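PDB 6EHD: OmpT protein from Vibrio cholerae serotype O1, which probably acts as an outer-membrane porin, a beta-barrel channel that lets small solutes diffuse passively across the membrane. Local coordinates for residues A8-R18 / G34-T45. The protein carries 1 engineered substitution. Numbering follows the deposited sequence.
Sequences AGTVDFYGQLR and GSSRAGVDANYT. With C8E ((hydroxyethyloxy)tri(ethyloxy)octane), chain G.
Ser-35 O takes two bonds from Arg-37, NE at 3.0 Å and NH2, both in the guanidinium plane, and lies over one face of the Arg-18 guanidinium. That guanidinium stacks on Arg-37 with the planes 11° apart. Arg-37 is bent at chi2 (-84°) and chi3 (-46°), which lays CD 3.7 Å from Gln-16 CB. The Gln-16 amide also stacks on the Arg-37 guanidinium. Gln-16 OE1 accepts from Arg-18 NE at 3.0 Å, and Arg-18 NH2 donates to Gly-301 O. Arg-37 NH1 forms a salt bridge to the sulfonate of a MES molecule, probably from the crystallisation liquor. Strands 9-24 and 30-47 form an antiparallel hairpin in the porin barrel wall. Asp-12, Tyr-14, Gln-16 and Arg-37 probably face the channel, while Val-11, Phe-13 and Val-40 probably face lipid. Tyr-14 has CG between its backbone N and carbonyl carbon, which lays the ring over Gly-39. Gly-39 CA makes an off-centre CH-pi contact, and Tyr-14 OH bonds to Glu-57. On the other face Val-40 CG2 meets Val-11 CG1 at 3.6 Å and sits over one face of the Phe-13 ring. Asp-12 and Phe-13, with Trp-325, bind calcium in a structure of this protein; none is bound here. Arg-18 N donates to Ser-36 OG at 2.9 Å.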
loop_
_atom_site.group_PDB
_atom_site.type_symbol
_atom_site.label_atom_id
_atom_site.label_comp_id
_atom_site.label_asym_id
_atom_site.label_seq_id
_atom_site.Cartn_x
_atom_site.Cartn_y
_atom_site.Cartn_z
ATOM N N ALA A 8 8.878 -8.473 -31.169
ATOM C CA ALA A 8 9.713 -8.818 -30.018
ATOM C C ALA A 8 9.745 -7.638 -29.012
ATOM O O ALA A 8 10.099 -7.827 -27.821
ATOM C CB ALA A 8 11.129 -9.138 -30.473
ATOM N N GLY A 9 9.420 -6.425 -29.495
ATOM C CA GLY A 9 9.259 -5.229 -28.641
ATOM C C GLY A 9 7.793 -4.777 -28.550
ATOM O O GLY A 9 7.067 -4.918 -29.530
ATOM N N THR A 10 7.372 -4.246 -27.395
ATOM C CA THR A 10 6.026 -3.604 -27.203
ATOM C C THR A 10 6.155 -2.318 -26.431
ATOM O O THR A 10 6.969 -2.216 -25.477
ATOM C CB THR A 10 5.095 -4.550 -26.430
ATOM O OG1 THR A 10 5.811 -5.081 -25.299
ATOM C CG2 THR A 10 4.658 -5.711 -27.299
ATOM N N VAL A 11 5.398 -1.289 -26.835
ATOM C CA VAL A 11 5.365 -0.046 -26.133
ATOM C C VAL A 11 3.822 0.118 -25.753
ATOM O O VAL A 11 2.994 0.071 -26.655
ATOM C CB VAL A 11 5.923 1.101 -26.957
ATOM C CG1 VAL A 11 5.865 2.404 -26.195
ATOM C CG2 VAL A 11 7.423 0.863 -27.286
ATOM N N ASP A 12 3.488 0.182 -24.448
ATOM C CA ASP A 12 2.072 0.260 -24.001
ATOM C C ASP A 12 1.851 1.580 -23.309
ATOM O O ASP A 12 2.464 1.880 -22.324
ATOM C CB ASP A 12 1.738 -0.910 -23.090
ATOM C CG ASP A 12 1.778 -2.246 -23.826
ATOM O OD1 ASP A 12 1.169 -2.357 -24.890
ATOM O OD2 ASP A 12 2.443 -3.177 -23.339
ATOM N N PHE A 13 0.970 2.415 -23.864
ATOM C CA PHE A 13 0.566 3.675 -23.213
ATOM C C PHE A 13 -0.685 3.337 -22.355
ATOM O O PHE A 13 -1.570 2.666 -22.852
ATOM C CB PHE A 13 0.211 4.794 -24.194
ATOM C CG PHE A 13 1.405 5.424 -24.836
ATOM C CD1 PHE A 13 2.055 4.769 -25.870
ATOM C CD2 PHE A 13 1.881 6.649 -24.399
ATOM C CE1 PHE A 13 3.146 5.344 -26.492
ATOM C CE2 PHE A 13 2.977 7.238 -25.017
ATOM C CZ PHE A 13 3.619 6.568 -26.050
ATOM N N TYR A 14 -0.680 3.680 -21.067
ATOM C CA TYR A 14 -1.773 3.175 -20.144
ATOM C C TYR A 14 -2.105 4.277 -19.179
ATOM O O TYR A 14 -1.348 5.216 -19.049
ATOM C CB TYR A 14 -1.351 1.876 -19.365
ATOM C CG TYR A 14 -0.277 2.157 -18.352
ATOM C CD1 TYR A 14 1.133 2.168 -18.713
ATOM C CD2 TYR A 14 -0.594 2.432 -17.013
ATOM C CE1 TYR A 14 2.092 2.491 -17.772
ATOM C CE2 TYR A 14 0.358 2.772 -16.107
ATOM C CZ TYR A 14 1.742 2.767 -16.488
ATOM O OH TYR A 14 2.623 3.158 -15.525
ATOM N N GLY A 15 -3.256 4.167 -18.460
ATOM C CA GLY A 15 -3.510 5.096 -17.390
ATOM C C GLY A 15 -4.941 4.891 -16.766
ATOM O O GLY A 15 -5.677 3.970 -17.204
ATOM N N GLN A 16 -5.242 5.809 -15.870
ATOM C CA GLN A 16 -6.602 5.887 -15.188
ATOM C C GLN A 16 -6.970 7.309 -14.946
ATOM O O GLN A 16 -6.131 8.098 -14.428
ATOM C CB GLN A 16 -6.584 5.194 -13.795
ATOM C CG GLN A 16 -6.272 3.744 -13.806
ATOM C CD GLN A 16 -6.302 3.126 -12.430
ATOM O OE1 GLN A 16 -7.156 3.474 -11.586
ATOM N NE2 GLN A 16 -5.325 2.226 -12.178
ATOM N N LEU A 17 -8.217 7.692 -15.271
ATOM C CA LEU A 17 -8.773 8.929 -14.707
ATOM C C LEU A 17 -9.839 8.583 -13.642
ATOM O O LEU A 17 -10.574 7.630 -13.835
ATOM C CB LEU A 17 -9.491 9.802 -15.758
ATOM C CG LEU A 17 -8.623 10.112 -16.999
ATOM C CD1 LEU A 17 -9.460 10.860 -18.047
ATOM C CD2 LEU A 17 -7.464 10.976 -16.523
ATOM N N ARG A 18 -9.776 9.263 -12.520
ATOM C CA ARG A 18 -10.676 9.003 -11.359
ATOM C C ARG A 18 -11.436 10.285 -10.934
ATOM O O ARG A 18 -10.857 11.380 -10.882
ATOM C CB ARG A 18 -9.876 8.488 -10.139
ATOM C CG ARG A 18 -8.964 7.263 -10.451
ATOM C CD ARG A 18 -8.402 6.647 -9.174
ATOM N NE ARG A 18 -7.650 5.441 -9.382
ATOM C CZ ARG A 18 -7.156 4.678 -8.404
ATOM N NH1 ARG A 18 -6.496 3.606 -8.712
ATOM N NH2 ARG A 18 -7.242 5.038 -7.139
ATOM N N GLY A 34 -9.409 11.823 -6.132
ATOM C CA GLY A 34 -9.143 10.742 -7.068
ATOM C C GLY A 34 -7.760 10.803 -7.699
ATOM O O GLY A 34 -7.563 11.701 -8.533
ATOM N N SER A 35 -6.916 9.777 -7.373
ATOM C CA SER A 35 -5.531 9.510 -7.851
ATOM C C SER A 35 -5.278 9.065 -9.366
ATOM O O SER A 35 -4.719 8.047 -9.714
ATOM C CB SER A 35 -4.919 8.486 -7.005
ATOM O OG SER A 35 -3.553 8.470 -7.278
ATOM N N SER A 36 -5.468 10.002 -10.237
ATOM C CA SER A 36 -5.334 9.756 -11.663
ATOM C C SER A 36 -3.835 9.659 -12.092
ATOM O O SER A 36 -2.991 10.328 -11.500
ATOM C CB SER A 36 -6.036 10.908 -12.405
ATOM O OG SER A 36 -7.449 10.968 -12.070
ATOM N N ARG A 37 -3.578 8.917 -13.142
ATOM C CA ARG A 37 -2.180 8.723 -13.618
ATOM C C ARG A 37 -2.109 8.335 -15.070
ATOM O O ARG A 37 -3.075 7.861 -15.632
ATOM C CB ARG A 37 -1.505 7.605 -12.704
ATOM C CG ARG A 37 -1.824 6.173 -13.054
ATOM C CD ARG A 37 -3.110 5.549 -12.514
ATOM N NE ARG A 37 -3.427 5.749 -11.097
ATOM C CZ ARG A 37 -3.133 4.916 -10.095
ATOM N NH1 ARG A 37 -2.524 3.783 -10.294
ATOM N NH2 ARG A 37 -3.492 5.281 -8.894
ATOM N N ALA A 38 -0.899 8.466 -15.699
ATOM C CA ALA A 38 -0.715 8.028 -17.041
ATOM C C ALA A 38 0.792 7.642 -17.214
ATOM O O ALA A 38 1.630 8.275 -16.684
ATOM C CB ALA A 38 -1.020 9.183 -18.038
ATOM N N GLY A 39 1.070 6.586 -17.919
ATOM C CA GLY A 39 2.514 6.170 -18.131
ATOM C C GLY A 39 2.752 5.473 -19.471
ATOM O O GLY A 39 1.818 5.286 -20.291
ATOM N N VAL A 40 4.021 5.033 -19.665
ATOM C CA VAL A 40 4.426 4.179 -20.768
ATOM C C VAL A 40 5.311 3.068 -20.219
ATOM O O VAL A 40 6.125 3.326 -19.307
ATOM C CB VAL A 40 5.123 4.999 -21.858
ATOM C CG1 VAL A 40 6.272 5.796 -21.314
ATOM C CG2 VAL A 40 5.575 4.137 -23.016
ATOM N N ASP A 41 5.033 1.865 -20.686
ATOM C CA ASP A 41 5.682 0.597 -20.311
ATOM C C ASP A 41 6.226 -0.064 -21.592
ATOM O O ASP A 41 5.471 -0.626 -22.428
ATOM C CB ASP A 41 4.684 -0.331 -19.613
ATOM C CG ASP A 41 5.354 -1.549 -18.976
ATOM O OD1 ASP A 41 6.610 -1.623 -18.861
ATOM O OD2 ASP A 41 4.637 -2.462 -18.540
ATOM N N ALA A 42 7.561 -0.012 -21.754
ATOM C CA ALA A 42 8.248 -0.597 -22.916
ATOM C C ALA A 42 9.013 -1.901 -22.527
ATOM O O ALA A 42 9.693 -1.919 -21.495
ATOM C CB ALA A 42 9.215 0.444 -23.484
ATOM N N ASN A 43 8.794 -2.974 -23.272
ATOM C CA ASN A 43 9.389 -4.300 -23.018
ATOM C C ASN A 43 10.060 -4.810 -24.293
ATOM O O ASN A 43 9.557 -4.602 -25.411
ATOM C CB ASN A 43 8.382 -5.336 -22.455
ATOM C CG ASN A 43 7.922 -4.951 -21.026
ATOM O OD1 ASN A 43 8.593 -5.304 -20.031
ATOM N ND2 ASN A 43 6.867 -4.096 -20.921
ATOM N N TYR A 44 11.216 -5.455 -24.125
ATOM C CA TYR A 44 11.893 -6.038 -25.262
ATOM C C TYR A 44 12.547 -7.350 -24.850
ATOM O O TYR A 44 13.338 -7.367 -23.911
ATOM C CB TYR A 44 12.914 -5.009 -25.816
ATOM C CG TYR A 44 13.571 -5.514 -27.089
ATOM C CD1 TYR A 44 12.977 -5.297 -28.337
ATOM C CD2 TYR A 44 14.766 -6.246 -27.052
ATOM C CE1 TYR A 44 13.567 -5.795 -29.518
ATOM C CE2 TYR A 44 15.362 -6.753 -28.225
ATOM C CZ TYR A 44 14.771 -6.522 -29.455
ATOM O OH TYR A 44 15.369 -6.998 -30.609
ATOM N N THR A 45 12.236 -8.426 -25.558
ATOM C CA THR A 45 12.800 -9.741 -25.327
ATOM C C THR A 45 14.041 -9.916 -26.210
ATOM O O THR A 45 13.970 -9.831 -27.439
ATOM C CB THR A 45 11.730 -10.833 -25.672
ATOM O OG1 THR A 45 10.638 -10.693 -24.787
ATOM C CG2 THR A 45 12.240 -12.243 -25.488
HETATM C C11 C8E G . -9.974 -5.826 -4.386
HETATM O O12 C8E G . -10.073 -4.459 -4.872
HETATM C C13 C8E G . -9.419 -3.531 -3.967
HETATM C C14 C8E G . -9.330 -2.133 -4.558
HETATM O O15 C8E G . -8.411 -2.268 -5.668
HETATM C C16 C8E G . -8.544 -1.418 -6.772
HETATM C C17 C8E G . -7.812 -0.243 -6.310
HETATM O O18 C8E G . -6.816 0.208 -7.222
HETATM C C19 C8E G . -6.088 1.440 -7.073
HETATM C C20 C8E G . -4.676 1.980 -6.628
HETATM O O21 C8E G . -4.460 3.464 -6.335
HETATM O O HOH W 1 5.112 -3.071 -23.042
HETATM O O HOH W 2 -7.761 7.639 -5.824
#